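Local structure of phosphodiesterase (6CPU) at residues 187-200 and 252-264. The protein belongs to the cyclic nucleotide phosphodiesterase family of largely helical, metal-binding proteins with an HD-type domain. Sequence-based numbering, arbitrary orientation.
Sequences YRLMIEEINFIELL and PLNELLAFIFIVR
Asn254 shows how one amide can tie a helix to a chain leaving another helix: its OD1 accepts a hydrogen bond from Phe196 N in the carbonyl plane (2.8 Å), while ND2 donates to Ile194 O with an N-H...O angle of 153°. In this helix-helix contact of a largely helical phosphodiesterase, helix 253-264 crosses the end of helix 177-193; Ile194 lies just past that end and Phe196 starts a 3-10 segment. A water shared by Asn254 OD1, Asn195 OD1 and Ile197 N extends the network. Farther along, Arg188 NH1 forms a salt bridge with Glu255 OE2 at 3.0 Å, within its own guanidinium plane but from above the carboxylate, the planes 89° apart. Beside the amide, Phe196, its CG anti to the carbonyl carbon (chi1 -79°), packs one ring face on Ala258, whose CA stands 3.9 Å from the centroid in a CH-pi contact, and the opposite face on Ile194 CG2. Ala258 CB, also touching Phe196 CE2, meets Ile191 CG1 at 3.6 Å. Phe33 of helix 25-34 packs edge-to-face with Phe196, bringing in a third helix. Phe261 offers a ring face to Phe196 CD1, and Leu199 CB approaches its far end, 3.7 Å from Phe261 CZ.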
ATOM      1  N   TYR A 187       3.632  -9.496  18.010  1.00 24.37           N
ATOM      2  CA  TYR A 187       4.181  -9.543  16.659  1.00 24.61           C
ATOM      3  C   TYR A 187       5.280 -10.608  16.581  1.00 25.67           C
ATOM      4  O   TYR A 187       5.280 -11.468  15.694  1.00 24.32           O
ATOM      5  CB  TYR A 187       4.733  -8.179  16.281  1.00 24.53           C
ATOM      6  CG  TYR A 187       5.447  -8.137  14.952  1.00 23.83           C
ATOM      7  CD1 TYR A 187       4.773  -8.439  13.769  1.00 24.70           C
ATOM      8  CD2 TYR A 187       6.781  -7.769  14.872  1.00 24.49           C
ATOM      9  CE1 TYR A 187       5.429  -8.395  12.549  1.00 25.09           C
ATOM     10  CE2 TYR A 187       7.435  -7.719  13.663  1.00 24.53           C
ATOM     11  CZ  TYR A 187       6.754  -8.035  12.505  1.00 25.66           C
ATOM     12  OH  TYR A 187       7.417  -7.982  11.303  1.00 28.92           O
ATOM     13  N   ARG A 188       6.189 -10.577  17.552  1.00 26.79           N
ATOM     14  CA  ARG A 188       7.305 -11.520  17.568  1.00 27.39           C
ATOM     15  C   ARG A 188       6.841 -12.963  17.787  1.00 27.91           C
ATOM     16  O   ARG A 188       7.411 -13.895  17.222  1.00 28.53           O
ATOM     17  CB  ARG A 188       8.340 -11.091  18.614  1.00 28.75           C
ATOM     18  CG  ARG A 188       8.992  -9.748  18.315  1.00 30.59           C
ATOM     19  CD  ARG A 188       9.970  -9.830  17.153  1.00 32.33           C
ATOM     20  NE  ARG A 188      10.215  -8.531  16.528  1.00 34.54           N
ATOM     21  CZ  ARG A 188      10.954  -8.349  15.435  1.00 35.36           C
ATOM     22  NH1 ARG A 188      11.546  -9.378  14.843  1.00 37.19           N
ATOM     23  NH2 ARG A 188      11.114  -7.130  14.928  1.00 35.47           N
ATOM     24  N   LEU A 189       5.779 -13.134  18.568  1.00 28.90           N
ATOM     25  CA  LEU A 189       5.172 -14.444  18.792  1.00 29.69           C
ATOM     26  C   LEU A 189       4.656 -15.017  17.475  1.00 29.39           C
ATOM     27  O   LEU A 189       4.867 -16.189  17.170  1.00 28.16           O
ATOM     28  CB  LEU A 189       4.033 -14.332  19.810  1.00 31.64           C
ATOM     29  CG  LEU A 189       3.876 -15.376  20.904  1.00 34.35           C
ATOM     30  CD1 LEU A 189       5.187 -15.587  21.676  1.00 35.62           C
ATOM     31  CD2 LEU A 189       2.779 -14.929  21.849  1.00 34.26           C
ATOM     32  N   MET A 190       3.989 -14.186  16.678  1.00 27.11           N
ATOM     33  CA  MET A 190       3.514 -14.651  15.374  1.00 26.32           C
ATOM     34  C   MET A 190       4.651 -15.058  14.446  1.00 24.97           C
ATOM     35  O   MET A 190       4.522 -16.040  13.725  1.00 26.60           O
ATOM     36  CB  MET A 190       2.631 -13.598  14.706  1.00 25.33           C
ATOM     37  CG  MET A 190       1.287 -13.479  15.384  1.00 25.56           C
ATOM     38  SD  MET A 190       0.147 -12.381  14.525  1.00 25.67           S
ATOM     39  CE  MET A 190       0.871 -10.784  14.918  1.00 26.84           C
ATOM     40  N   ILE A 191       5.760 -14.325  14.465  1.00 25.03           N
ATOM     41  CA  ILE A 191       6.924 -14.661  13.639  1.00 26.50           C
ATOM     42  C   ILE A 191       7.476 -16.025  14.056  1.00 28.52           C
ATOM     43  O   ILE A 191       7.872 -16.831  13.213  1.00 27.77           O
ATOM     44  CB  ILE A 191       8.013 -13.589  13.746  1.00 26.61           C
ATOM     45  CG1 ILE A 191       7.553 -12.322  13.002  1.00 26.12           C
ATOM     46  CG2 ILE A 191       9.342 -14.085  13.185  1.00 27.46           C
ATOM     47  CD1 ILE A 191       8.293 -11.061  13.394  1.00 26.82           C
ATOM     48  N   GLU A 192       7.459 -16.261  15.362  1.00 29.24           N
ATOM     49  CA  GLU A 192       7.968 -17.496  15.951  1.00 31.88           C
ATOM     50  C   GLU A 192       7.111 -18.706  15.582  1.00 30.93           C
ATOM     51  O   GLU A 192       7.644 -19.778  15.275  1.00 30.11           O
ATOM     52  CB  GLU A 192       8.020 -17.335  17.471  1.00 35.53           C
ATOM     53  CG  GLU A 192       8.961 -18.289  18.179  1.00 39.77           C
ATOM     54  CD  GLU A 192       8.875 -18.171  19.691  1.00 42.95           C
ATOM     55  OE1 GLU A 192       9.026 -19.206  20.370  1.00 47.62           O
ATOM     56  OE2 GLU A 192       8.638 -17.055  20.202  1.00 44.10           O
ATOM     57  N   GLU A 193       5.789 -18.534  15.583  1.00 28.93           N
ATOM     58  CA  GLU A 193       4.863 -19.656  15.365  1.00 30.12           C
ATOM     59  C   GLU A 193       4.256 -19.796  13.971  1.00 30.02           C
ATOM     60  O   GLU A 193       3.854 -20.894  13.591  1.00 30.22           O
ATOM     61  CB  GLU A 193       3.741 -19.598  16.386  1.00 33.26           C
ATOM     62  CG  GLU A 193       4.244 -19.737  17.819  1.00 36.24           C
ATOM     63  CD  GLU A 193       3.125 -19.994  18.807  1.00 38.69           C
ATOM     64  OE1 GLU A 193       2.181 -20.749  18.487  1.00 43.27           O
ATOM     65  OE2 GLU A 193       3.189 -19.439  19.916  1.00 45.69           O
ATOM     66  N   ILE A 194       4.162 -18.708  13.214  1.00 27.81           N
ATOM     67  CA  ILE A 194       3.545 -18.779  11.882  1.00 26.71           C
ATOM     68  C   ILE A 194       4.606 -18.820  10.806  1.00 25.75           C
ATOM     69  O   ILE A 194       5.560 -18.052  10.849  1.00 26.85           O
ATOM     70  CB  ILE A 194       2.599 -17.589  11.634  1.00 26.36           C
ATOM     71  CG1 ILE A 194       1.445 -17.662  12.631  1.00 26.58           C
ATOM     72  CG2 ILE A 194       2.095 -17.590  10.188  1.00 25.78           C
ATOM     73  CD1 ILE A 194       0.518 -16.474  12.622  1.00 26.43           C
ATOM     74  N   ASN A 195       4.432 -19.732   9.847  1.00 26.54           N
ATOM     75  CA  ASN A 195       5.301 -19.838   8.684  1.00 27.96           C
ATOM     76  C   ASN A 195       4.650 -19.067   7.528  1.00 26.65           C
ATOM     77  O   ASN A 195       3.816 -19.595   6.804  1.00 26.50           O
ATOM     78  CB  ASN A 195       5.524 -21.311   8.312  1.00 30.79           C
ATOM     79  CG  ASN A 195       6.765 -21.520   7.463  1.00 34.08           C
ATOM     80  OD1 ASN A 195       7.676 -20.693   7.463  1.00 38.36           O
ATOM     81  ND2 ASN A 195       6.810 -22.628   6.737  1.00 35.53           N
ATOM     82  N   PHE A 196       5.028 -17.805   7.379  1.00 24.11           N
ATOM     83  CA  PHE A 196       4.297 -16.905   6.483  1.00 24.78           C
ATOM     84  C   PHE A 196       4.340 -17.290   5.001  1.00 24.97           C
ATOM     85  O   PHE A 196       3.363 -17.050   4.272  1.00 24.77           O
ATOM     86  CB  PHE A 196       4.714 -15.453   6.735  1.00 23.88           C
ATOM     87  CG  PHE A 196       4.059 -14.860   7.948  1.00 23.28           C
ATOM     88  CD1 PHE A 196       2.831 -14.221   7.844  1.00 23.59           C
ATOM     89  CD2 PHE A 196       4.634 -14.987   9.205  1.00 23.61           C
ATOM     90  CE1 PHE A 196       2.205 -13.695   8.954  1.00 23.12           C
ATOM     91  CE2 PHE A 196       4.008 -14.466  10.321  1.00 22.77           C
ATOM     92  CZ  PHE A 196       2.803 -13.811  10.197  1.00 23.82           C
ATOM     93  N   ILE A 197       5.421 -17.937   4.564  1.00 24.05           N
ATOM     94  CA  ILE A 197       5.515 -18.399   3.180  1.00 26.22           C
ATOM     95  C   ILE A 197       4.391 -19.374   2.824  1.00 25.72           C
ATOM     96  O   ILE A 197       3.944 -19.413   1.671  1.00 23.86           O
ATOM     97  CB  ILE A 197       6.901 -19.041   2.874  1.00 27.75           C
ATOM     98  CG1 ILE A 197       7.127 -19.188   1.361  1.00 29.32           C
ATOM     99  CG2 ILE A 197       7.038 -20.391   3.569  1.00 27.74           C
ATOM    100  CD1 ILE A 197       7.610 -17.931   0.674  1.00 29.92           C
ATOM    101  N   GLU A 198       3.920 -20.139   3.808  1.00 25.46           N
ATOM    102  CA  GLU A 198       2.835 -21.093   3.590  1.00 26.73           C
ATOM    103  C   GLU A 198       1.485 -20.417   3.388  1.00 26.11           C
ATOM    104  O   GLU A 198       0.551 -21.068   2.962  1.00 25.84           O
ATOM    105  CB  GLU A 198       2.724 -22.079   4.751  1.00 29.05           C
ATOM    106  CG  GLU A 198       3.836 -23.113   4.790  1.00 31.26           C
ATOM    107  CD  GLU A 198       3.776 -23.971   6.039  1.00 34.69           C
ATOM    108  OE1 GLU A 198       2.662 -24.348   6.466  1.00 36.94           O
ATOM    109  OE2 GLU A 198       4.848 -24.256   6.608  1.00 37.57           O
ATOM    110  N   LEU A 199       1.387 -19.130   3.708  1.00 24.23           N
ATOM    111  CA  LEU A 199       0.143 -18.379   3.531  1.00 25.80           C
ATOM    112  C   LEU A 199       0.017 -17.784   2.132  1.00 24.88           C
ATOM    113  O   LEU A 199      -0.998 -17.169   1.819  1.00 25.29           O
ATOM    114  CB  LEU A 199       0.021 -17.278   4.596  1.00 26.06           C
ATOM    115  CG  LEU A 199       0.025 -17.754   6.059  1.00 27.45           C
ATOM    116  CD1 LEU A 199      -0.259 -16.614   7.018  1.00 28.58           C
ATOM    117  CD2 LEU A 199      -0.984 -18.865   6.272  1.00 28.72           C
ATOM    118  N   LEU A 200       1.039 -17.970   1.296  1.00 24.75           N
ATOM    119  CA  LEU A 200       0.957 -17.606  -0.117  1.00 24.59           C
ATOM    120  C   LEU A 200       0.429 -18.790  -0.906  1.00 26.66           C
ATOM    121  O   LEU A 200       0.739 -19.935  -0.587  1.00 24.61           O
ATOM    122  CB  LEU A 200       2.333 -17.199  -0.654  1.00 25.18           C
ATOM    123  CG  LEU A 200       3.056 -16.080   0.094  1.00 25.29           C
ATOM    124  CD1 LEU A 200       4.408 -15.830  -0.552  1.00 26.26           C
ATOM    125  CD2 LEU A 200       2.235 -14.799   0.146  1.00 26.01           C
ATOM    126  N   PRO A 252      15.655 -12.547   8.498  1.00 34.73           N
ATOM    127  CA  PRO A 252      15.227 -13.805   7.876  1.00 34.52           C
ATOM    128  C   PRO A 252      13.950 -13.667   7.035  1.00 31.60           C
ATOM    129  O   PRO A 252      13.143 -12.782   7.289  1.00 30.77           O
ATOM    130  CB  PRO A 252      14.958 -14.738   9.067  1.00 35.53           C
ATOM    131  CG  PRO A 252      15.485 -14.058  10.278  1.00 36.90           C
ATOM    132  CD  PRO A 252      15.592 -12.600   9.970  1.00 37.56           C
ATOM    133  N   LEU A 253      13.796 -14.547   6.055  1.00 30.92           N
ATOM    134  CA  LEU A 253      12.589 -14.627   5.219  1.00 29.74           C
ATOM    135  C   LEU A 253      11.282 -14.468   6.007  1.00 28.37           C
ATOM    136  O   LEU A 253      10.445 -13.656   5.645  1.00 27.45           O
ATOM    137  CB  LEU A 253      12.560 -15.963   4.473  1.00 30.58           C
ATOM    138  CG  LEU A 253      11.273 -16.379   3.747  1.00 31.75           C
ATOM    139  CD1 LEU A 253      10.937 -15.429   2.608  1.00 32.64           C
ATOM    140  CD2 LEU A 253      11.412 -17.794   3.211  1.00 33.60           C
ATOM    141  N   ASN A 254      11.095 -15.266   7.055  1.00 27.20           N
ATOM    142  CA  ASN A 254       9.814 -15.266   7.777  1.00 27.64           C
ATOM    143  C   ASN A 254       9.487 -13.937   8.445  1.00 26.43           C
ATOM    144  O   ASN A 254       8.323 -13.534   8.490  1.00 24.94           O
ATOM    145  CB  ASN A 254       9.750 -16.369   8.836  1.00 26.86           C
ATOM    146  CG  ASN A 254       8.320 -16.713   9.216  1.00 26.98           C
ATOM    147  OD1 ASN A 254       7.475 -16.936   8.348  1.00 26.74           O
ATOM    148  ND2 ASN A 254       8.040 -16.758  10.505  1.00 27.28           N
ATOM    149  N   GLU A 255      10.514 -13.287   8.985  1.00 27.18           N
ATOM    150  CA  GLU A 255      10.375 -11.999   9.653  1.00 27.55           C
ATOM    151  C   GLU A 255      10.013 -10.889   8.667  1.00 26.52           C
ATOM    152  O   GLU A 255       9.150 -10.062   8.952  1.00 25.19           O
ATOM    153  CB  GLU A 255      11.685 -11.668  10.352  1.00 31.05           C
ATOM    154  CG  GLU A 255      11.653 -10.477  11.283  1.00 34.19           C
ATOM    155  CD  GLU A 255      12.909 -10.405  12.140  1.00 35.98           C
ATOM    156  OE1 GLU A 255      13.483 -11.470  12.466  1.00 39.27           O
ATOM    157  OE2 GLU A 255      13.330  -9.282  12.469  1.00 39.72           O
ATOM    158  N   LEU A 256      10.677 -10.868   7.516  1.00 25.21           N
ATOM    159  CA  LEU A 256      10.320  -9.914   6.455  1.00 24.93           C
ATOM    160  C   LEU A 256       8.921 -10.159   5.917  1.00 23.20           C
ATOM    161  O   LEU A 256       8.155  -9.216   5.745  1.00 21.71           O
ATOM    162  CB  LEU A 256      11.322  -9.937   5.305  1.00 26.27           C
ATOM    163  CG  LEU A 256      12.602  -9.139   5.497  1.00 28.43           C
ATOM    164  CD1 LEU A 256      13.461  -9.238   4.244  1.00 28.89           C
ATOM    165  CD2 LEU A 256      12.312  -7.681   5.835  1.00 29.17           C
ATOM    166  N   LEU A 257       8.570 -11.419   5.673  1.00 21.96           N
ATOM    167  CA  LEU A 257       7.209 -11.730   5.231  1.00 21.57           C
ATOM    168  C   LEU A 257       6.147 -11.283   6.241  1.00 20.45           C
ATOM    169  O   LEU A 257       5.112 -10.750   5.849  1.00 18.71           O
ATOM    170  CB  LEU A 257       7.048 -13.211   4.905  1.00 22.00           C
ATOM    171  CG  LEU A 257       7.769 -13.757   3.663  1.00 22.26           C
ATOM    172  CD1 LEU A 257       7.452 -15.236   3.477  1.00 22.94           C
ATOM    173  CD2 LEU A 257       7.421 -12.999   2.397  1.00 23.37           C
ATOM    174  N   ALA A 258       6.381 -11.493   7.538  1.00 19.80           N
ATOM    175  CA  ALA A 258       5.411 -11.043   8.543  1.00 19.99           C
ATOM    176  C   ALA A 258       5.158  -9.528   8.428  1.00 19.54           C
ATOM    177  O   ALA A 258       4.014  -9.067   8.452  1.00 20.05           O
ATOM    178  CB  ALA A 258       5.883 -11.401   9.957  1.00 20.49           C
ATOM    179  N   PHE A 259       6.239  -8.767   8.349  1.00 19.82           N
ATOM    180  CA  PHE A 259       6.176  -7.323   8.168  1.00 19.26           C
ATOM    181  C   PHE A 259       5.366  -6.955   6.922  1.00 18.46           C
ATOM    182  O   PHE A 259       4.514  -6.069   6.968  1.00 17.94           O
ATOM    183  CB  PHE A 259       7.603  -6.764   8.110  1.00 19.73           C
ATOM    184  CG  PHE A 259       7.723  -5.390   7.509  1.00 19.97           C
ATOM    185  CD1 PHE A 259       7.149  -4.286   8.117  1.00 21.02           C
ATOM    186  CD2 PHE A 259       8.450  -5.195   6.338  1.00 21.10           C
ATOM    187  CE1 PHE A 259       7.286  -3.023   7.570  1.00 21.01           C
ATOM    188  CE2 PHE A 259       8.591  -3.937   5.792  1.00 20.79           C
ATOM    189  CZ  PHE A 259       8.003  -2.842   6.408  1.00 20.95           C
ATOM    190  N   ILE A 260       5.625  -7.649   5.821  1.00 18.17           N
ATOM    191  CA  ILE A 260       4.952  -7.325   4.564  1.00 18.83           C
ATOM    192  C   ILE A 260       3.469  -7.687   4.599  1.00 18.10           C
ATOM    193  O   ILE A 260       2.638  -6.972   4.015  1.00 17.97           O
ATOM    194  CB  ILE A 260       5.654  -7.996   3.365  1.00 20.41           C
ATOM    195  CG1 ILE A 260       7.084  -7.465   3.258  1.00 20.92           C
ATOM    196  CG2 ILE A 260       4.900  -7.720   2.066  1.00 19.62           C
ATOM    197  CD1 ILE A 260       8.023  -8.423   2.573  1.00 21.86           C
ATOM    198  N   PHE A 261       3.120  -8.781   5.279  1.00 18.90           N
ATOM    199  CA  PHE A 261       1.699  -9.118   5.471  1.00 19.34           C
ATOM    200  C   PHE A 261       0.977  -8.015   6.235  1.00 19.00           C
ATOM    201  O   PHE A 261      -0.154  -7.639   5.893  1.00 19.28           O
ATOM    202  CB  PHE A 261       1.525 -10.448   6.206  1.00 20.12           C
ATOM    203  CG  PHE A 261       1.393 -11.632   5.307  1.00 21.07           C
ATOM    204  CD1 PHE A 261       2.510 -12.220   4.740  1.00 21.02           C
ATOM    205  CD2 PHE A 261       0.148 -12.199   5.070  1.00 23.02           C
ATOM    206  CE1 PHE A 261       2.395 -13.328   3.922  1.00 22.62           C
ATOM    207  CE2 PHE A 261       0.023 -13.309   4.253  1.00 24.50           C
ATOM    208  CZ  PHE A 261       1.148 -13.869   3.670  1.00 23.37           C
ATOM    209  N   ILE A 262       1.634  -7.498   7.270  1.00 19.31           N
ATOM    210  CA  ILE A 262       1.109  -6.393   8.071  1.00 20.77           C
ATOM    211  C   ILE A 262       0.899  -5.151   7.209  1.00 19.25           C
ATOM    212  O   ILE A 262      -0.139  -4.514   7.313  1.00 18.41           O
ATOM    213  CB  ILE A 262       2.070  -6.004   9.234  1.00 22.61           C
ATOM    214  CG1 ILE A 262       2.168  -7.066  10.340  1.00 25.49           C
ATOM    215  CG2 ILE A 262       1.726  -4.643   9.818  1.00 24.10           C
ATOM    216  CD1 ILE A 262       1.124  -8.128  10.369  1.00 26.50           C
ATOM    217  N   VAL A 263       1.865  -4.842   6.339  1.00 17.97           N
ATOM    218  CA  VAL A 263       1.736  -3.708   5.416  1.00 17.72           C
ATOM    219  C   VAL A 263       0.567  -3.929   4.456  1.00 16.84           C
ATOM    220  O   VAL A 263      -0.271  -3.037   4.280  1.00 17.02           O
ATOM    221  CB  VAL A 263       3.027  -3.472   4.587  1.00 18.66           C
ATOM    222  CG1 VAL A 263       2.777  -2.455   3.481  1.00 18.93           C
ATOM    223  CG2 VAL A 263       4.165  -3.003   5.477  1.00 19.33           C
ATOM    224  N   ARG A 264       0.503  -5.104   3.842  1.00 16.37           N
ATOM    225  CA  ARG A 264      -0.600  -5.418   2.907  1.00 16.63           C
ATOM    226  C   ARG A 264      -1.959  -5.225   3.585  1.00 16.83           C
ATOM    227  O   ARG A 264      -2.889  -4.659   2.991  1.00 15.76           O
ATOM    228  CB  ARG A 264      -0.464  -6.834   2.355  1.00 16.92           C
ATOM    229  CG  ARG A 264      -1.538  -7.209   1.363  1.00 16.76           C
ATOM    230  CD  ARG A 264      -1.326  -8.602   0.820  1.00 17.49           C
ATOM    231  NE  ARG A 264      -1.799  -9.640   1.740  1.00 17.21           N
ATOM    232  CZ  ARG A 264      -1.834 -10.937   1.462  1.00 18.15           C
ATOM    233  NH1 ARG A 264      -1.372 -11.393   0.308  1.00 18.67           N
ATOM    234  NH2 ARG A 264      -2.336 -11.794   2.344  1.00 18.50           N
TER
HETATM  235  O   HOH W   1      11.777 -12.027  15.348  1.00 35.08           O
HETATM  236  O   HOH W   2       7.969 -18.120   5.908  1.00 30.72           O
HETATM  237  O   HOH W   3      -2.290 -14.675   1.662  1.00 22.60           O